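Local atomic coordinates of hemoglobin subunit beta (Isurus oxyrinchus, PDB entry 3MKB), a protein that probably carries oxygen in the blood of the shortfin mako shark, as one type of haem-binding subunit of the tetrameric hemoglobin. Residues Ile88-Phe93 with Ile131-Tyr135; Leu61-Val65 with Phe123-Val127; Gly24-Glu29 with Phe48-Ala54. All blocks are in the same frame, centred on the assembly; numbering follows the deposited sequence.

Interaction 1: Ile88-Phe93 with Ile131-Tyr135; sequences IDPGSF and ISSQY. With HEM (protoporphyrin IX containing Fe), chain F.
Ile131 lays its CG2 methyl over one face of the Phe93 ring. This is a CH-pi contact, 3.8 Å from CG2 to the ring centroid. The CG1 branch of Ile131 stands anti to the backbone N (chi1 -158°), and this sends CD1 on to the haem, 3.6 Å from its C3B atom. Phe93 turns an edge to the same porphyrin, and Ile88 adds CD1 at 3.5 Å from the haem CHD atom. These residues belong to the haem pocket. Further out, Pro90 sets CG over a face of the Tyr135 ring, 3.9 Å from CG to the centroid. The Tyr135 and Phe93 rings meet obliquely, with planes at 82°. Ser132 OG lies at the edge of the Phe93 ring but bonds to Ile128 O, four residues back. At the polar rim, Tyr135 OH donates a short bond of 2.5 Å to Ile88 O, tilted 27° from the carbonyl plane. With an alanine in place of the tyrosine, Ile88 O is likely to lose this donor and Pro90 the ring it lies on. Nearby, Gly91 N donates to Asp89 OD2, which makes an Asx turn, while Asp89 OD1 accepts from Tyr42 and Asn97 of the alpha subunit. The tyrosine bond, a link known from other hemoglobins, and the CH-pi face of Pro90 together pin the chain end to a loop whose Ile88 also touches the haem.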
loop_
_atom_site.group_PDB
_atom_site.type_symbol
_atom_site.label_atom_id
_atom_site.label_comp_id
_atom_site.label_asym_id
_atom_site.label_seq_id
_atom_site.Cartn_x
_atom_site.Cartn_y
_atom_site.Cartn_z
ATOM N N ILE B 88 2.454 15.419 10.522
ATOM C CA ILE B 88 3.141 14.270 9.970
ATOM C C ILE B 88 2.175 13.379 9.210
ATOM O O ILE B 88 1.141 12.967 9.729
ATOM C CB ILE B 88 3.806 13.382 11.070
ATOM C CG1 ILE B 88 4.611 14.239 12.102
ATOM C CG2 ILE B 88 4.569 12.230 10.411
ATOM C CD1 ILE B 88 5.666 15.141 11.541
ATOM N N ASP B 89 2.556 13.038 7.998
ATOM C CA ASP B 89 1.739 12.110 7.185
ATOM C C ASP B 89 1.795 10.734 7.839
ATOM O O ASP B 89 2.859 10.234 7.981
ATOM C CB ASP B 89 2.364 12.035 5.789
ATOM C CG ASP B 89 1.583 11.137 4.840
ATOM O OD1 ASP B 89 1.922 11.107 3.635
ATOM O OD2 ASP B 89 0.637 10.484 5.295
ATOM N N PRO B 90 0.657 10.148 8.252
ATOM C CA PRO B 90 0.738 8.865 8.987
ATOM C C PRO B 90 1.191 7.696 8.098
ATOM O O PRO B 90 1.734 6.713 8.598
ATOM C CB PRO B 90 -0.675 8.681 9.587
ATOM C CG PRO B 90 -1.621 9.468 8.627
ATOM C CD PRO B 90 -0.730 10.657 8.157
ATOM N N GLY B 91 1.093 7.886 6.780
ATOM C CA GLY B 91 1.525 6.907 5.794
ATOM C C GLY B 91 3.012 6.765 5.750
ATOM O O GLY B 91 3.523 5.819 5.140
ATOM N N SER B 92 3.708 7.718 6.365
ATOM C CA SER B 92 5.150 7.720 6.497
ATOM C C SER B 92 5.657 7.092 7.835
ATOM O O SER B 92 6.836 6.783 7.997
ATOM C CB SER B 92 5.688 9.145 6.311
ATOM O OG SER B 92 5.353 9.658 4.996
ATOM N N PHE B 93 4.775 6.893 8.800
ATOM C CA PHE B 93 5.203 6.202 10.033
ATOM C C PHE B 93 5.960 4.859 9.826
ATOM O O PHE B 93 6.978 4.624 10.460
ATOM C CB PHE B 93 3.993 5.952 10.942
ATOM C CG PHE B 93 3.451 7.215 11.642
ATOM C CD1 PHE B 93 4.324 8.183 12.125
ATOM C CD2 PHE B 93 2.078 7.405 11.810
ATOM C CE1 PHE B 93 3.883 9.310 12.739
ATOM C CE2 PHE B 93 1.601 8.527 12.472
ATOM C CZ PHE B 93 2.508 9.507 12.929
ATOM N N ILE B 131 -0.133 5.441 17.208
ATOM C CA ILE B 131 0.242 6.792 16.861
ATOM C C ILE B 131 -0.606 7.381 15.686
ATOM O O ILE B 131 -0.691 8.619 15.524
ATOM C CB ILE B 131 1.769 6.917 16.617
ATOM C CG1 ILE B 131 2.228 8.374 16.782
ATOM C CG2 ILE B 131 2.195 6.157 15.286
ATOM C CD1 ILE B 131 3.747 8.581 16.670
ATOM N N SER B 132 -1.290 6.513 14.944
ATOM C CA SER B 132 -2.233 6.947 13.893
ATOM C C SER B 132 -3.660 7.200 14.349
ATOM O O SER B 132 -4.454 7.752 13.587
ATOM C CB SER B 132 -2.268 5.951 12.727
ATOM O OG SER B 132 -0.973 5.729 12.224
ATOM N N SER B 133 -3.981 6.845 15.587
ATOM C CA SER B 133 -5.385 6.748 15.995
ATOM C C SER B 133 -6.121 8.100 16.079
ATOM O O SER B 133 -7.326 8.181 15.839
ATOM C CB SER B 133 -5.521 5.971 17.314
ATOM O OG SER B 133 -6.906 5.686 17.575
ATOM N N GLN B 134 -5.383 9.179 16.327
ATOM C CA GLN B 134 -6.012 10.493 16.415
ATOM C C GLN B 134 -5.969 11.312 15.144
ATOM O O GLN B 134 -6.202 12.524 15.187
ATOM C CB GLN B 134 -5.355 11.278 17.537
ATOM C CG GLN B 134 -5.478 10.543 18.869
ATOM C CD GLN B 134 -6.940 10.366 19.298
ATOM O OE1 GLN B 134 -7.311 9.317 19.854
ATOM N NE2 GLN B 134 -7.776 11.396 19.051
ATOM N N TYR B 135 -5.628 10.711 14.020
ATOM C CA TYR B 135 -5.715 11.489 12.764
ATOM C C TYR B 135 -7.176 11.466 12.345
ATOM O O TYR B 135 -7.774 10.403 12.228
ATOM C CB TYR B 135 -4.857 10.899 11.640
ATOM C CG TYR B 135 -3.407 11.233 11.777
ATOM C CD1 TYR B 135 -2.815 12.087 10.889
ATOM C CD2 TYR B 135 -2.619 10.685 12.822
ATOM C CE1 TYR B 135 -1.466 12.397 10.997
ATOM C CE2 TYR B 135 -1.249 10.995 12.947
ATOM C CZ TYR B 135 -0.694 11.846 12.019
ATOM O OH TYR B 135 0.627 12.185 12.093
HETATM C CHA HEM F . 7.953 14.254 18.081
HETATM C CHB HEM F . 7.348 9.546 18.938
HETATM C CHC HEM F . 7.300 8.850 14.204
HETATM C CHD HEM F . 8.190 13.567 13.304
HETATM C C1A HEM F . 7.706 13.055 18.671
HETATM C C2A HEM F . 7.452 12.896 20.064
HETATM C C3A HEM F . 7.307 11.606 20.299
HETATM C C4A HEM F . 7.452 10.915 19.068
HETATM C CMA HEM F . 7.018 10.969 21.675
HETATM C CAA HEM F . 7.400 14.023 21.122
HETATM C CBA HEM F . 6.025 14.679 21.139
HETATM C CGA HEM F . 5.991 15.673 22.289
HETATM O O1A HEM F . 5.812 15.255 23.461
HETATM O O2A HEM F . 6.148 16.880 22.035
HETATM C C1B HEM F . 7.288 8.904 17.750
HETATM C C2B HEM F . 7.112 7.469 17.540
HETATM C C3B HEM F . 7.111 7.300 16.204
HETATM C C4B HEM F . 7.277 8.604 15.548
HETATM C CMB HEM F . 6.966 6.334 18.606
HETATM C CAB HEM F . 6.945 5.965 15.463
HETATM C CBB HEM F . 5.983 5.942 14.530
HETATM C C1C HEM F . 7.568 10.058 13.555
HETATM C C2C HEM F . 7.795 10.246 12.138
HETATM C C3C HEM F . 8.063 11.524 11.913
HETATM C C4C HEM F . 7.988 12.220 13.158
HETATM C CMC HEM F . 7.793 9.184 11.038
HETATM C CAC HEM F . 8.349 12.188 10.546
HETATM C CBC HEM F . 9.148 11.603 9.621
HETATM C C1D HEM F . 8.280 14.193 14.506
HETATM C C2D HEM F . 8.644 15.577 14.742
HETATM C C3D HEM F . 8.566 15.751 16.247
HETATM C C4D HEM F . 8.168 14.474 16.767
HETATM C CMD HEM F . 9.042 16.644 13.704
HETATM C CAD HEM F . 8.852 17.005 17.111
HETATM C CBD HEM F . 10.334 17.158 17.363
HETATM C CGD HEM F . 10.491 18.554 17.988
HETATM O O1D HEM F . 10.881 18.623 19.183
HETATM O O2D HEM F . 10.233 19.627 17.336
HETATM N NA HEM F . 7.708 11.815 18.058
HETATM N NB HEM F . 7.367 9.543 16.542
HETATM N NC HEM F . 7.692 11.299 14.162
HETATM N ND HEM F . 7.993 13.597 15.716
HETATM FE FE HEM F . 7.576 11.579 16.050
HETATM O O HOH W 1 9.665 10.953 15.741
#

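Interaction 2: Leu61-Val65 with Phe123-Val127; sequences LQDAV and FFQVV
Leu61 reaches helix 114-132 with both of its methyl groups. CD2 touches Val127 CG1 at 3.9 Å, and the two side chains cross at about a right angle. CD1 comes to the edge of the Phe124 ring, 4.2 Å from its CE2 atom. CG of Leu61 lies anti to the carbonyl carbon (chi1 -66°), and the chain beyond it is extended, which carries the fork across to the other helix. The Leu61 side chain also touches the haem. Its backbone oxygen faces the edge of the Phe123 ring, but that oxygen is already used by Val65 N in the helix. The two helices are the long E and H helices of the globin fold. Their short segments run at 106° to each other, and their axes are 11.1 Å apart, a spacing filled by side chains. Ala64 comes next and points at the partner helix. Its CB meets Val127 CG2 at 4.0 Å and also approaches CE1 of Phe123. On helix 114-132 the same CG2 of Val127 lies over a face of the ring of Phe123, which lies one turn earlier in the helix. Val65 closes the row: its CG2 methyl sits 3.9 Å from CZ of Phe123, approaching obliquely to the ring. Ile11 and Phe15 of helix 5-17 pack on Val65 as well.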
loop_
_atom_site.group_PDB
_atom_site.type_symbol
_atom_site.label_atom_id
_atom_site.label_comp_id
_atom_site.label_asym_id
_atom_site.label_seq_id
_atom_site.Cartn_x
_atom_site.Cartn_y
_atom_site.Cartn_z
ATOM N N LEU B 61 8.740 4.291 22.302
ATOM C CA LEU B 61 8.773 2.847 22.049
ATOM C C LEU B 61 8.861 2.099 23.381
ATOM O O LEU B 61 8.090 1.166 23.649
ATOM C CB LEU B 61 9.935 2.511 21.115
ATOM C CG LEU B 61 9.755 3.082 19.719
ATOM C CD1 LEU B 61 10.909 2.669 18.867
ATOM C CD2 LEU B 61 8.399 2.659 19.099
ATOM N N GLN B 62 9.755 2.577 24.254
ATOM C CA GLN B 62 9.878 1.995 25.576
ATOM C C GLN B 62 8.543 2.083 26.339
ATOM O O GLN B 62 8.155 1.132 27.030
ATOM C CB GLN B 62 11.054 2.626 26.334
ATOM C CG GLN B 62 12.449 2.069 25.932
ATOM C CD GLN B 62 13.325 1.622 27.148
ATOM O OE1 GLN B 62 14.513 1.246 26.987
ATOM N NE2 GLN B 62 12.736 1.650 28.356
ATOM N N ASP B 63 7.819 3.197 26.156
ATOM C CA ASP B 63 6.466 3.356 26.748
ATOM C C ASP B 63 5.481 2.301 26.248
ATOM O O ASP B 63 4.692 1.740 27.038
ATOM C CB ASP B 63 5.954 4.805 26.520
ATOM C CG ASP B 63 4.606 5.103 27.212
ATOM O OD1 ASP B 63 3.749 5.698 26.505
ATOM O OD2 ASP B 63 4.398 4.799 28.436
ATOM N N ALA B 64 5.556 1.990 24.947
ATOM C CA ALA B 64 4.769 0.887 24.347
ATOM C C ALA B 64 5.237 -0.456 24.863
ATOM O O ALA B 64 4.426 -1.325 25.117
ATOM C CB ALA B 64 4.829 0.900 22.781
ATOM N N VAL B 65 6.558 -0.602 25.015
ATOM C CA VAL B 65 7.133 -1.810 25.580
ATOM C C VAL B 65 6.588 -2.062 26.979
ATOM O O VAL B 65 6.131 -3.177 27.251
ATOM C CB VAL B 65 8.676 -1.825 25.592
ATOM C CG1 VAL B 65 9.180 -3.087 26.331
ATOM C CG2 VAL B 65 9.227 -1.731 24.162
ATOM N N PHE B 123 4.932 -5.933 16.520
ATOM C CA PHE B 123 5.151 -4.833 17.454
ATOM C C PHE B 123 4.944 -3.430 16.803
ATOM O O PHE B 123 4.168 -2.632 17.260
ATOM C CB PHE B 123 6.549 -4.912 18.079
ATOM C CG PHE B 123 6.836 -3.755 19.002
ATOM C CD1 PHE B 123 6.051 -3.556 20.144
ATOM C CD2 PHE B 123 7.862 -2.857 18.694
ATOM C CE1 PHE B 123 6.302 -2.437 20.999
ATOM C CE2 PHE B 123 8.157 -1.769 19.511
ATOM C CZ PHE B 123 7.377 -1.550 20.680
ATOM N N PHE B 124 5.637 -3.184 15.703
ATOM C CA PHE B 124 5.550 -1.915 15.025
ATOM C C PHE B 124 4.187 -1.522 14.436
ATOM O O PHE B 124 3.836 -0.346 14.388
ATOM C CB PHE B 124 6.692 -1.791 14.028
ATOM C CG PHE B 124 8.052 -1.568 14.675
ATOM C CD1 PHE B 124 9.110 -2.429 14.400
ATOM C CD2 PHE B 124 8.288 -0.496 15.566
ATOM C CE1 PHE B 124 10.399 -2.246 14.943
ATOM C CE2 PHE B 124 9.618 -0.328 16.161
ATOM C CZ PHE B 124 10.630 -1.189 15.858
ATOM N N GLN B 125 3.421 -2.501 13.993
ATOM C CA GLN B 125 2.082 -2.223 13.479
ATOM C C GLN B 125 1.158 -1.792 14.644
ATOM O O GLN B 125 0.362 -0.913 14.486
ATOM C CB GLN B 125 1.517 -3.437 12.764
ATOM C CG GLN B 125 0.250 -3.102 11.898
ATOM C CD GLN B 125 0.526 -2.020 10.821
ATOM O OE1 GLN B 125 1.445 -2.174 9.994
ATOM N NE2 GLN B 125 -0.251 -0.916 10.854
ATOM N N VAL B 126 1.294 -2.417 15.805
ATOM C CA VAL B 126 0.592 -1.954 17.001
ATOM C C VAL B 126 0.998 -0.516 17.309
ATOM O O VAL B 126 0.156 0.332 17.583
ATOM C CB VAL B 126 0.878 -2.867 18.217
ATOM C CG1 VAL B 126 0.270 -2.313 19.482
ATOM C CG2 VAL B 126 0.307 -4.199 17.994
ATOM N N VAL B 127 2.290 -0.229 17.271
ATOM C CA VAL B 127 2.767 1.152 17.431
ATOM C C VAL B 127 2.230 2.071 16.316
ATOM O O VAL B 127 1.751 3.172 16.601
ATOM C CB VAL B 127 4.311 1.223 17.530
ATOM C CG1 VAL B 127 4.846 2.692 17.534
ATOM C CG2 VAL B 127 4.782 0.452 18.763
#

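Interaction 3: Gly24-Glu29 with Phe48-Ala54; sequences GTKALE and FSASIHA. With HEM (protoporphyrin IX containing Fe), chain F.
Thr25 has OG1 anti to its carbonyl carbon (chi1 -62°), which lays the oxygen against the backbone of Ser51, 3.3 Å from its CA. The methyl CG2 takes the other branch and rests alongside the same residue. OG1 bonds to Ser21 O, back along its own helix, and meets Ser51 by packing. This is the close crossing of the B and E helices of the globin fold. The axes of segments 24-29 and 50-54 pass 8.0 Å apart, at 118° between their directions. Gly24 probably permits this approach, as a CB there would come tightly against Ala54 CB. Leu28 points toward segment 48-54. Its CD1 methyl packs on Ala50 CB at 4.0 Å and on the edge of the Phe48 ring, while CD2 rests against the imidazole of His53, the two side chains crossing at about a right angle. His53 occupies the place of the distal histidine of globins. CG of His53 stands anti to the backbone N (chi1 -174°), and the ring reaches over the porphyrin, on the side where a water binds the iron. At the solvent side, Glu29 lays its CG on Ala50 CB, 3.7 Å away. Ser49 caps the start of helix 50-65 with a weak bond from Ile52 N to its OG. Ala54 CB presses into the opposing backbone, against Gly24 C and 3.2 Å from Thr25 N.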
loop_
_atom_site.group_PDB
_atom_site.type_symbol
_atom_site.label_atom_id
_atom_site.label_comp_id
_atom_site.label_asym_id
_atom_site.label_seq_id
_atom_site.Cartn_x
_atom_site.Cartn_y
_atom_site.Cartn_z
ATOM N N GLY B 24 17.853 3.767 16.996
ATOM C CA GLY B 24 16.940 4.807 16.543
ATOM C C GLY B 24 17.636 5.888 15.730
ATOM O O GLY B 24 17.122 6.334 14.689
ATOM N N THR B 25 18.829 6.250 16.171
ATOM C CA THR B 25 19.616 7.273 15.493
ATOM C C THR B 25 19.923 6.781 14.054
ATOM O O THR B 25 19.597 7.471 13.097
ATOM C CB THR B 25 20.903 7.629 16.289
ATOM O OG1 THR B 25 20.516 8.167 17.568
ATOM C CG2 THR B 25 21.711 8.680 15.558
ATOM N N LYS B 26 20.490 5.594 13.925
ATOM C CA LYS B 26 20.758 4.984 12.602
ATOM C C LYS B 26 19.497 4.763 11.810
ATOM O O LYS B 26 19.511 4.960 10.608
ATOM C CB LYS B 26 21.482 3.647 12.722
ATOM C CG LYS B 26 22.751 3.708 13.531
ATOM C CD LYS B 26 23.343 2.323 13.716
ATOM C CE LYS B 26 24.444 2.341 14.776
ATOM N NZ LYS B 26 25.058 0.983 15.000
ATOM N N ALA B 27 18.403 4.332 12.466
ATOM C CA ALA B 27 17.138 4.112 11.691
ATOM C C ALA B 27 16.602 5.411 11.047
ATOM O O ALA B 27 16.173 5.417 9.894
ATOM C CB ALA B 27 16.050 3.458 12.536
ATOM N N LEU B 28 16.581 6.483 11.839
ATOM C CA LEU B 28 16.201 7.797 11.379
ATOM C C LEU B 28 17.075 8.243 10.191
ATOM O O LEU B 28 16.551 8.746 9.155
ATOM C CB LEU B 28 16.330 8.778 12.568
ATOM C CG LEU B 28 15.318 9.843 12.947
ATOM C CD1 LEU B 28 15.891 11.269 12.709
ATOM C CD2 LEU B 28 13.878 9.701 12.377
ATOM N N GLU B 29 18.394 8.087 10.361
ATOM C CA GLU B 29 19.388 8.476 9.343
ATOM C C GLU B 29 19.170 7.690 8.056
ATOM O O GLU B 29 19.178 8.251 6.933
ATOM C CB GLU B 29 20.841 8.310 9.875
ATOM C CG GLU B 29 21.201 9.408 10.905
ATOM C CD GLU B 29 22.522 9.158 11.674
ATOM O OE1 GLU B 29 23.065 8.010 11.660
ATOM O OE2 GLU B 29 22.963 10.121 12.335
ATOM N N PHE B 48 19.263 20.845 14.485
ATOM C CA PHE B 48 18.730 19.472 14.372
ATOM C C PHE B 48 19.780 18.348 14.421
ATOM O O PHE B 48 20.721 18.331 13.618
ATOM C CB PHE B 48 17.847 19.286 13.119
ATOM C CG PHE B 48 17.546 17.829 12.796
ATOM C CD1 PHE B 48 18.300 17.145 11.844
ATOM C CD2 PHE B 48 16.524 17.150 13.462
ATOM C CE1 PHE B 48 18.036 15.808 11.541
ATOM C CE2 PHE B 48 16.248 15.816 13.176
ATOM C CZ PHE B 48 16.999 15.144 12.208
ATOM N N SER B 49 19.550 17.398 15.339
ATOM C CA SER B 49 20.344 16.186 15.514
ATOM C C SER B 49 19.444 14.933 15.438
ATOM O O SER B 49 18.447 14.806 16.181
ATOM C CB SER B 49 21.090 16.249 16.857
ATOM O OG SER B 49 21.710 15.014 17.193
ATOM N N ALA B 50 19.782 14.032 14.510
ATOM C CA ALA B 50 19.079 12.726 14.373
ATOM C C ALA B 50 19.058 11.983 15.722
ATOM O O ALA B 50 18.058 11.348 16.116
ATOM C CB ALA B 50 19.777 11.865 13.342
ATOM N N SER B 51 20.191 12.104 16.414
ATOM C CA SER B 51 20.417 11.442 17.671
ATOM C C SER B 51 19.424 11.969 18.693
ATOM O O SER B 51 18.773 11.196 19.377
ATOM C CB SER B 51 21.878 11.615 18.094
ATOM O OG SER B 51 22.080 11.267 19.453
ATOM N N ILE B 52 19.253 13.283 18.757
ATOM C CA ILE B 52 18.244 13.863 19.662
ATOM C C ILE B 52 16.852 13.373 19.350
ATOM O O ILE B 52 16.025 13.144 20.239
ATOM C CB ILE B 52 18.152 15.380 19.498
ATOM C CG1 ILE B 52 19.537 15.989 19.437
ATOM C CG2 ILE B 52 17.305 15.943 20.572
ATOM C CD1 ILE B 52 20.231 16.113 20.757
ATOM N N HIS B 53 16.559 13.244 18.063
ATOM C CA HIS B 53 15.217 12.855 17.721
ATOM C C HIS B 53 14.953 11.398 18.077
ATOM O O HIS B 53 13.861 11.048 18.532
ATOM C CB HIS B 53 14.882 13.143 16.276
ATOM C CG HIS B 53 13.445 12.871 15.977
ATOM N ND1 HIS B 53 12.459 13.814 16.179
ATOM C CD2 HIS B 53 12.817 11.737 15.590
ATOM C CE1 HIS B 53 11.285 13.276 15.892
ATOM N NE2 HIS B 53 11.476 12.018 15.531
ATOM N N ALA B 54 15.972 10.559 17.896
ATOM C CA ALA B 54 15.885 9.129 18.236
ATOM C C ALA B 54 15.586 8.877 19.700
ATOM O O ALA B 54 14.903 7.895 20.059
ATOM C CB ALA B 54 17.164 8.447 17.855
HETATM C CHA HEM F . 7.953 14.254 18.081
HETATM C CHB HEM F . 7.348 9.546 18.938
HETATM C CHC HEM F . 7.300 8.850 14.204
HETATM C CHD HEM F . 8.190 13.567 13.304
HETATM C C1A HEM F . 7.706 13.055 18.671
HETATM C C2A HEM F . 7.452 12.896 20.064
HETATM C C3A HEM F . 7.307 11.606 20.299
HETATM C C4A HEM F . 7.452 10.915 19.068
HETATM C CMA HEM F . 7.018 10.969 21.675
HETATM C CAA HEM F . 7.400 14.023 21.122
HETATM C CBA HEM F . 6.025 14.679 21.139
HETATM C CGA HEM F . 5.991 15.673 22.289
HETATM O O1A HEM F . 5.812 15.255 23.461
HETATM O O2A HEM F . 6.148 16.880 22.035
HETATM C C1B HEM F . 7.288 8.904 17.750
HETATM C C2B HEM F . 7.112 7.469 17.540
HETATM C C3B HEM F . 7.111 7.300 16.204
HETATM C C4B HEM F . 7.277 8.604 15.548
HETATM C CMB HEM F . 6.966 6.334 18.606
HETATM C CAB HEM F . 6.945 5.965 15.463
HETATM C CBB HEM F . 5.983 5.942 14.530
HETATM C C1C HEM F . 7.568 10.058 13.555
HETATM C C2C HEM F . 7.795 10.246 12.138
HETATM C C3C HEM F . 8.063 11.524 11.913
HETATM C C4C HEM F . 7.988 12.220 13.158
HETATM C CMC HEM F . 7.793 9.184 11.038
HETATM C CAC HEM F . 8.349 12.188 10.546
HETATM C CBC HEM F . 9.148 11.603 9.621
HETATM C C1D HEM F . 8.280 14.193 14.506
HETATM C C2D HEM F . 8.644 15.577 14.742
HETATM C C3D HEM F . 8.566 15.751 16.247
HETATM C C4D HEM F . 8.168 14.474 16.767
HETATM C CMD HEM F . 9.042 16.644 13.704
HETATM C CAD HEM F . 8.852 17.005 17.111
HETATM C CBD HEM F . 10.334 17.158 17.363
HETATM C CGD HEM F . 10.491 18.554 17.988
HETATM O O1D HEM F . 10.881 18.623 19.183
HETATM O O2D HEM F . 10.233 19.627 17.336
HETATM N NA HEM F . 7.708 11.815 18.058
HETATM N NB HEM F . 7.367 9.543 16.542
HETATM N NC HEM F . 7.692 11.299 14.162
HETATM N ND HEM F . 7.993 13.597 15.716
HETATM FE FE HEM F . 7.576 11.579 16.050
HETATM O O HOH W 1 9.665 10.953 15.741
#

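Interactions 1 and 3 both touch the haem, from opposite faces. Interaction 3 brings His53 to the side where a water sits on the iron, 2.2 Å from water O to FE. Interaction 1 lines the other side. Their centres are about 19 Å apart and their nearest atoms about 7 Å. Interaction 2 lies deeper in the chain, about 6 Å from its centre, and meets the haem through Leu61. It shares helix 50-65 with interaction 3 and helix 114-132 with interaction 1, with centres about 18 Å and 14 Å away respectively. Among the three, interaction 1 alone has its segments touched by another protein chain, the alpha subunit.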